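PDB 5K04: N-terminal acetyltransferase B complex subunit MDM20 from Candida albicans, which forms the non-catalytic subunit of the NatB N-terminal acetyltransferase complex, pairing with the NAT3 chain in an assembly that carries coenzyme A. Local coordinates for residues P181-N184 with T185-Y189; F194-S197 with K198-E201; P210-L213 with E214-L217. All blocks are in the same frame, centred on the assembly; numbering follows the deposited sequence.

Interaction 1: P181-N184 with T185-Y189; sequences PFEN and TQEIY
The amide oxygen OD1 of N184 receives two backbone N-H groups from the first turn of helix 185-192. The donor E187 N is the better placed, 3.0 Å from N184 OD1 with an N-H...O angle of 157°. Q186 N comes closer to N184 OD1, at 2.8 Å, yet its bond is weak because it is bent to 121°. Placing CG between the backbone N and the carbonyl carbon (chi1 62°) swings the N184 amide back over the helix start. N184 is thus the N-cap of helix 185-192.

E187 returns the grip on the incoming chain, one residue earlier than a capping box would require. Its OE1 accepts a nearly straight bond of 3.0 Å from E183 N, which arrives from above the carboxylate plane. The same oxygen forms a salt bridge with R143, which also makes a long, weak ion pair with E183, so this arginine probably offsets the closeness of the two glutamates. A water ties the other ends together, donating to E187 OE2 at 2.8 Å and accepting from N184 ND2 at 3.1 Å. E187 OE1 also lies at the edge of the F182 ring, near its plane, 4.0 Å from F182 CD1. On the apolar side of the turn I188 CG1 meets F182 CB at 3.6 Å and also reaches ring atoms CG and CD2; the ring further meets that of Y191.

Interaction 2: F194-S197 with K198-E201; sequences FLSS and KEIE
S196 turns OG between its own backbone N and carbonyl carbon (chi1 67°), while E199 sets CG anti to its carbonyl carbon (chi1 -66°) and then extends, so each side chain meets the other's backbone. S196 OG accepts from E199 N at 3.1 Å. In the reverse direction E199 OE1 accepts from S196 N at 2.8 Å, through the anti lone pair and at an N-H...O angle of 174°. These reciprocal bonds define a capping box at the start of helix 197-204, with S196 as the N-cap.

The helical bonding begins at once, I200 N donating to S196 O at 2.8 Å and E201 N to S197 O at 3.2 Å. Beside the box, L195 CB packs on I200 CG1 at 3.7 Å; an apolar pair directly before the cap and four residues after it is a hydrophobic staple. L195 CD2 also lies 3.7 Å from E199 OE1, the two side chains crossing at about a right angle.

The second carboxylate oxygen of E199, OE2, forms a salt bridge with K173 of helix 162-177. With one oxygen on a backbone N-H at a helix N-terminus and the other on a lysine, the carboxylate of E199 is probably held in its charged form.

Interaction 3: P210-L213 with E214-L217; sequences PLDL and ELKL
K216 runs back along the chain that leads into its own helix, touching it for most of its length. K216 CB starts 3.6 Å from D212 O. K216 CG touches both D212 O and, at 3.8 Å, L211 CB. CD passes D212 O more loosely, and K216 CE then reaches 3.4 Å from L211 O. At the tip, K216 NZ has no atom of residues 210-213 within 4.2 Å. With CG anti to the carbonyl carbon (chi1 -67°) and every later torsion extended, the methylenes are laid along the L211-D212 backbone. The K216 side chain also touches E243.

D212 is the N-cap of helix 213-225. Its OD1 accepts from L215 N at 3.1 Å, the donor standing above the carboxylate plane, 37° out of it. D212 O takes the first full turn's bond from K216 N at 2.9 Å, and L217 N follows onto L213 O at 3.0 Å. Apolar groups close the flanks: L211 CD2 meets L215 CD1 at 4.1 Å, the side chains crossing at about a right angle, and L213 lies against L217. L213, E214 and L217 also pack on I4, P6 and K5 of the NAT3 chain, which places this helix start at the subunit interface.

The D212 carboxylate is buried but well supplied with donors: L215 N serves OD1, while OD2 has T185 as its probable partner and N490 ND2 as a weak one. With the backbone N-H of L215 at the helix N-terminus and side-chain donors at OD2, it is probably stabilised as the anion.

In the fold
All three contacts are N-terminal helix caps, following one another in the chain at helices 185-192, 197-204 and 213-225. Interactions 1 and 3 are joined directly: T185 OG1 lies 2.6 Å from D212 OD2, and I188 packs on L215. Interaction 2 stands apart, its nearest atoms about 6 Å from each of the others, although I200 reaches L218 and A222 farther along helix 213-225. Each is partly buried, but interactions 1 and 2 include an exposed residue among those that touch, whereas none of the touching residues of interaction 3 is exposed and it touches NAT3 most widely. The capping group also differs: an asparagine amide, a serine hydroxyl in a capping box, and a buried aspartate.

Interaction 1: P181-N184 with T185-Y189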
# COMPACT_ATOMS: atom_id res chain seq x y z
N PRO A 181 23.28 -24.22 -21.41
CA PRO A 181 21.87 -23.97 -21.79
C PRO A 181 20.99 -23.66 -20.59
O PRO A 181 21.25 -24.18 -19.50
CB PRO A 181 21.45 -25.29 -22.45
CG PRO A 181 22.29 -26.33 -21.73
CD PRO A 181 23.62 -25.66 -21.44
N PHE A 182 19.98 -22.83 -20.79
CA PHE A 182 19.10 -22.41 -19.71
C PHE A 182 18.14 -23.53 -19.33
O PHE A 182 17.65 -24.27 -20.19
CB PHE A 182 18.32 -21.14 -20.11
CG PHE A 182 19.20 -19.95 -20.38
CD1 PHE A 182 20.12 -19.52 -19.44
CD2 PHE A 182 19.14 -19.28 -21.58
CE1 PHE A 182 20.94 -18.44 -19.69
CE2 PHE A 182 19.95 -18.19 -21.83
CZ PHE A 182 20.86 -17.77 -20.88
N GLU A 183 17.86 -23.64 -18.04
CA GLU A 183 17.07 -24.74 -17.53
C GLU A 183 15.63 -24.36 -17.22
O GLU A 183 14.79 -25.26 -17.07
CB GLU A 183 17.73 -25.31 -16.26
CG GLU A 183 19.07 -26.01 -16.54
CD GLU A 183 19.91 -26.21 -15.29
OE1 GLU A 183 21.13 -26.46 -15.42
OE2 GLU A 183 19.34 -26.10 -14.18
N ASN A 184 15.31 -23.07 -17.13
CA ASN A 184 13.95 -22.66 -16.81
C ASN A 184 13.74 -21.22 -17.27
O ASN A 184 14.66 -20.53 -17.70
CB ASN A 184 13.66 -22.81 -15.32
CG ASN A 184 14.54 -21.93 -14.48
OD1 ASN A 184 14.47 -20.70 -14.54
ND2 ASN A 184 15.38 -22.57 -13.65
N THR A 185 12.48 -20.78 -17.14
CA THR A 185 12.07 -19.48 -17.65
C THR A 185 12.54 -18.32 -16.77
O THR A 185 12.59 -17.18 -17.24
CB THR A 185 10.54 -19.47 -17.81
OG1 THR A 185 10.12 -18.16 -18.19
CG2 THR A 185 9.86 -19.80 -16.51
N GLN A 186 12.92 -18.61 -15.51
CA GLN A 186 13.50 -17.58 -14.64
C GLN A 186 14.89 -17.18 -15.11
O GLN A 186 15.24 -15.99 -15.14
CB GLN A 186 13.55 -18.08 -13.20
CG GLN A 186 12.20 -18.34 -12.57
CD GLN A 186 11.42 -17.07 -12.26
OE1 GLN A 186 11.90 -15.95 -12.44
NE2 GLN A 186 10.20 -17.25 -11.77
N GLU A 187 15.73 -18.18 -15.44
CA GLU A 187 17.07 -17.88 -15.94
C GLU A 187 16.99 -17.11 -17.25
O GLU A 187 17.70 -16.12 -17.45
CB GLU A 187 17.87 -19.17 -16.11
CG GLU A 187 17.91 -20.06 -14.89
CD GLU A 187 18.73 -21.32 -15.09
OE1 GLU A 187 19.08 -21.61 -16.25
OE2 GLU A 187 19.01 -22.01 -14.08
N ILE A 188 16.12 -17.54 -18.16
CA ILE A 188 15.93 -16.83 -19.42
C ILE A 188 15.48 -15.40 -19.16
O ILE A 188 16.00 -14.45 -19.78
CB ILE A 188 14.93 -17.60 -20.31
CG1 ILE A 188 15.50 -18.96 -20.72
CG2 ILE A 188 14.55 -16.78 -21.53
CD1 ILE A 188 14.53 -19.86 -21.49
N TYR A 189 14.55 -15.21 -18.22
CA TYR A 189 14.13 -13.86 -17.85
C TYR A 189 15.33 -12.99 -17.47
O TYR A 189 15.50 -11.88 -17.99
CB TYR A 189 13.11 -13.93 -16.71
CG TYR A 189 12.79 -12.59 -16.06
CD1 TYR A 189 11.87 -11.71 -16.65
CD2 TYR A 189 13.40 -12.20 -14.86
CE1 TYR A 189 11.59 -10.46 -16.06
CE2 TYR A 189 13.11 -10.97 -14.26
CZ TYR A 189 12.21 -10.11 -14.87
OH TYR A 189 11.93 -8.91 -14.29
O HOH W 1 17.63 -21.89 -11.59

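Interaction 2: F194-S197 with K198-E201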
# COMPACT_ATOMS: atom_id res chain seq x y z
N PHE A 194 19.44 -7.88 -19.89
CA PHE A 194 20.64 -7.24 -20.42
C PHE A 194 20.67 -7.18 -21.94
O PHE A 194 21.70 -6.84 -22.52
CB PHE A 194 21.89 -7.95 -19.89
CG PHE A 194 21.86 -8.15 -18.41
CD1 PHE A 194 22.05 -7.07 -17.55
CD2 PHE A 194 21.59 -9.40 -17.87
CE1 PHE A 194 22.00 -7.25 -16.17
CE2 PHE A 194 21.53 -9.57 -16.49
CZ PHE A 194 21.74 -8.50 -15.64
N LEU A 195 19.55 -7.51 -22.59
CA LEU A 195 19.50 -7.69 -24.03
C LEU A 195 18.70 -6.58 -24.70
O LEU A 195 17.74 -6.04 -24.13
CB LEU A 195 18.86 -9.02 -24.40
CG LEU A 195 19.60 -10.27 -23.93
CD1 LEU A 195 18.85 -11.48 -24.45
CD2 LEU A 195 21.06 -10.25 -24.42
N SER A 196 19.06 -6.29 -25.95
CA SER A 196 18.26 -5.39 -26.75
C SER A 196 16.99 -6.10 -27.21
O SER A 196 16.85 -7.33 -27.13
CB SER A 196 19.05 -4.91 -27.98
OG SER A 196 19.30 -5.98 -28.88
N SER A 197 16.06 -5.29 -27.70
CA SER A 197 14.83 -5.83 -28.28
C SER A 197 15.14 -6.79 -29.43
O SER A 197 14.48 -7.82 -29.58
CB SER A 197 13.95 -4.67 -28.75
OG SER A 197 12.58 -5.02 -28.79
N LYS A 198 16.16 -6.46 -30.24
CA LYS A 198 16.56 -7.35 -31.34
C LYS A 198 17.09 -8.67 -30.80
O LYS A 198 16.75 -9.74 -31.33
CB LYS A 198 17.64 -6.68 -32.20
CG LYS A 198 17.16 -5.50 -33.01
CD LYS A 198 16.16 -5.92 -34.08
CE LYS A 198 16.85 -6.35 -35.37
NZ LYS A 198 15.87 -6.47 -36.51
N GLU A 199 17.92 -8.61 -29.76
CA GLU A 199 18.48 -9.83 -29.20
C GLU A 199 17.41 -10.66 -28.50
O GLU A 199 17.40 -11.89 -28.61
CB GLU A 199 19.62 -9.47 -28.24
CG GLU A 199 20.84 -8.83 -28.90
CD GLU A 199 21.81 -8.23 -27.87
OE1 GLU A 199 21.34 -7.56 -26.93
OE2 GLU A 199 23.03 -8.43 -28.02
N ILE A 200 16.49 -10.00 -27.80
CA ILE A 200 15.40 -10.70 -27.11
C ILE A 200 14.61 -11.56 -28.10
O ILE A 200 14.32 -12.74 -27.84
CB ILE A 200 14.49 -9.68 -26.39
CG1 ILE A 200 15.20 -9.09 -25.16
CG2 ILE A 200 13.17 -10.32 -25.99
CD1 ILE A 200 14.38 -8.06 -24.42
N GLU A 201 14.22 -10.99 -29.25
CA GLU A 201 13.47 -11.77 -30.23
C GLU A 201 14.28 -12.96 -30.72
O GLU A 201 13.77 -14.08 -30.81
CB GLU A 201 13.06 -10.91 -31.44
CG GLU A 201 12.28 -11.74 -32.46
CD GLU A 201 11.81 -10.96 -33.69
OE1 GLU A 201 12.17 -9.76 -33.82
OE2 GLU A 201 11.09 -11.56 -34.53

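Interaction 3: P210-L213 with E214-L217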
# COMPACT_ATOMS: atom_id res chain seq x y z
N PRO A 210 8.96 -24.46 -22.85
CA PRO A 210 7.73 -23.67 -22.96
C PRO A 210 7.89 -22.34 -22.25
O PRO A 210 8.35 -22.27 -21.11
CB PRO A 210 6.67 -24.55 -22.27
CG PRO A 210 7.28 -25.92 -22.17
CD PRO A 210 8.76 -25.70 -22.07
N LEU A 211 7.50 -21.28 -22.94
CA LEU A 211 7.53 -19.94 -22.38
C LEU A 211 6.39 -19.74 -21.39
O LEU A 211 5.28 -20.25 -21.58
CB LEU A 211 7.43 -18.89 -23.49
CG LEU A 211 8.57 -18.78 -24.50
CD1 LEU A 211 8.42 -17.48 -25.29
CD2 LEU A 211 9.90 -18.82 -23.79
N ASP A 212 6.66 -18.98 -20.35
CA ASP A 212 5.62 -18.56 -19.43
C ASP A 212 5.02 -17.24 -19.92
O ASP A 212 5.51 -16.64 -20.89
CB ASP A 212 6.18 -18.44 -18.01
CG ASP A 212 7.41 -17.54 -17.94
OD1 ASP A 212 7.74 -16.90 -18.95
OD2 ASP A 212 8.04 -17.47 -16.87
N LEU A 213 3.95 -16.80 -19.25
CA LEU A 213 3.26 -15.58 -19.67
C LEU A 213 4.22 -14.39 -19.69
O LEU A 213 4.20 -13.59 -20.63
CB LEU A 213 2.07 -15.29 -18.73
CG LEU A 213 1.20 -14.12 -19.19
CD1 LEU A 213 0.73 -14.31 -20.65
CD2 LEU A 213 -0.00 -13.91 -18.29
N GLU A 214 5.09 -14.29 -18.68
CA GLU A 214 6.04 -13.19 -18.60
C GLU A 214 6.87 -13.07 -19.88
O GLU A 214 7.04 -11.98 -20.43
CB GLU A 214 6.95 -13.40 -17.38
CG GLU A 214 7.98 -12.33 -17.14
CD GLU A 214 7.43 -11.06 -16.46
OE1 GLU A 214 6.53 -11.16 -15.60
OE2 GLU A 214 7.92 -9.96 -16.81
N LEU A 215 7.38 -14.21 -20.38
CA LEU A 215 8.27 -14.19 -21.54
C LEU A 215 7.50 -14.09 -22.85
O LEU A 215 8.02 -13.52 -23.81
CB LEU A 215 9.18 -15.44 -21.53
CG LEU A 215 10.24 -15.47 -20.41
CD1 LEU A 215 11.09 -16.72 -20.50
CD2 LEU A 215 11.13 -14.21 -20.40
N LYS A 216 6.28 -14.64 -22.89
CA LYS A 216 5.43 -14.46 -24.07
C LYS A 216 5.14 -12.99 -24.29
O LYS A 216 5.25 -12.49 -25.42
CB LYS A 216 4.12 -15.24 -23.92
CG LYS A 216 4.26 -16.76 -23.92
CD LYS A 216 2.88 -17.43 -23.95
CE LYS A 216 2.98 -18.94 -23.67
NZ LYS A 216 1.64 -19.59 -23.67
N LEU A 217 4.78 -12.28 -23.22
CA LEU A 217 4.52 -10.85 -23.35
C LEU A 217 5.77 -10.11 -23.79
O LEU A 217 5.71 -9.23 -24.66
CB LEU A 217 4.01 -10.29 -22.03
CG LEU A 217 2.64 -10.83 -21.59
CD1 LEU A 217 2.22 -10.33 -20.19
CD2 LEU A 217 1.56 -10.52 -22.61